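Local coordinates for protein acyl-CoA dehydrogenase (Bacillus subtilis, PDB 5LNX) that catalyses the FAD-dependent dehydrogenation of saturated acyl-CoA to 2,3-dehydroacyl-CoA, passing the electrons to an acceptor, at residues G92-P95 and I96-G100. Residues are numbered along the deposited sequence; the frame is centred on the assembly and turned at random.
Sequences GTNP and ILYFG
Asn94 and Tyr98, one turn apart on the short helix 94-99, lie alongside each other and point the same way. The Asn94 amide meets the CE2 corner of the Tyr98 ring, its ND2 3.5 Å from Tyr98 CE2, with the amide and ring planes 68° apart. The phenol is brought there by its first torsion, CG anti to the carbonyl carbon and beside the backbone N (chi1 -70°). Leu97 CG sits over one face of the ring, near the rim, while Leu97 CD2 lies 3.9 Å from Asn94 OD1. Three backbone bonds cross between 92-95 and 96-100: Leu97 N to Thr93 O, Tyr98 N to Asn94 O (2.7 Å) and Phe99 N to Pro95 O; Gly100 N to Ile96 O continues the series. An alanine in place of Asn94 would remove the amide and is likely to let the Tyr98 ring turn more freely. The packed side holds Asn94, Pro95 and Ile96, the last two against Ile165 of strand 163-169; Ile96 also reaches Tyr108 and Leu112 of helix 102-114. Tyr98 marks the solvent side, although Asn236 of helix 229-265 touches both it and Asn94. Pro95 sits in the first turn, where its missing N-H costs no bond within the helix. Main-chain bonds and apolar burial thus hold this short helix of the N-terminal domain, and the buried amide gives the exposed phenol a polar neighbour.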
# COMPACT_ATOMS: atom_id res chain seq x y z
N GLY D 92 17.91 10.31 28.55
CA GLY D 92 18.73 11.30 29.25
C GLY D 92 18.76 11.15 30.77
O GLY D 92 19.73 11.53 31.42
N THR D 93 17.68 10.64 31.35
CA THR D 93 17.55 10.55 32.82
C THR D 93 17.46 9.09 33.29
O THR D 93 18.05 8.71 34.31
CB THR D 93 16.39 11.39 33.41
OG1 THR D 93 15.24 10.57 33.39
CG2 THR D 93 16.10 12.70 32.65
N ASN D 94 16.73 8.26 32.54
CA ASN D 94 16.47 6.86 32.95
C ASN D 94 17.73 5.99 33.02
O ASN D 94 17.84 5.13 33.89
CB ASN D 94 15.43 6.19 32.02
CG ASN D 94 13.99 6.48 32.42
OD1 ASN D 94 13.71 7.21 33.37
ND2 ASN D 94 13.05 5.86 31.72
N PRO D 95 18.69 6.19 32.10
CA PRO D 95 19.90 5.37 32.19
C PRO D 95 20.59 5.53 33.53
O PRO D 95 21.02 4.53 34.11
CB PRO D 95 20.78 5.90 31.06
CG PRO D 95 19.83 6.52 30.08
CD PRO D 95 18.70 7.07 30.91
N ILE D 96 20.65 6.76 34.02
CA ILE D 96 21.14 7.00 35.39
C ILE D 96 20.25 6.28 36.41
O ILE D 96 20.74 5.56 37.28
CB ILE D 96 21.16 8.50 35.76
CG1 ILE D 96 22.10 9.28 34.82
CG2 ILE D 96 21.59 8.67 37.22
CD1 ILE D 96 22.13 10.77 35.06
N LEU D 97 18.94 6.50 36.29
CA LEU D 97 17.97 5.93 37.21
C LEU D 97 18.09 4.41 37.33
O LEU D 97 17.99 3.86 38.44
CB LEU D 97 16.53 6.30 36.81
CG LEU D 97 15.38 5.62 37.59
CD1 LEU D 97 15.48 5.90 39.09
CD2 LEU D 97 14.03 6.06 37.08
N TYR D 98 18.30 3.74 36.21
CA TYR D 98 18.21 2.27 36.16
C TYR D 98 19.55 1.54 36.29
O TYR D 98 19.58 0.38 36.70
CB TYR D 98 17.50 1.84 34.88
CG TYR D 98 16.02 2.18 34.86
CD1 TYR D 98 15.18 1.79 35.90
CD2 TYR D 98 15.46 2.88 33.79
CE1 TYR D 98 13.84 2.12 35.89
CE2 TYR D 98 14.12 3.20 33.77
CZ TYR D 98 13.31 2.82 34.83
OH TYR D 98 11.97 3.13 34.81
N PHE D 99 20.63 2.19 35.87
CA PHE D 99 21.96 1.57 35.86
C PHE D 99 23.00 2.29 36.70
O PHE D 99 24.09 1.77 36.93
CB PHE D 99 22.46 1.41 34.42
CG PHE D 99 21.58 0.52 33.58
CD1 PHE D 99 21.80 -0.84 33.53
CD2 PHE D 99 20.50 1.05 32.87
CE1 PHE D 99 21.00 -1.67 32.77
CE2 PHE D 99 19.69 0.22 32.10
CZ PHE D 99 19.94 -1.14 32.05
N GLY D 100 22.65 3.48 37.17
CA GLY D 100 23.57 4.34 37.89
C GLY D 100 23.56 3.90 39.34
O GLY D 100 22.75 3.05 39.73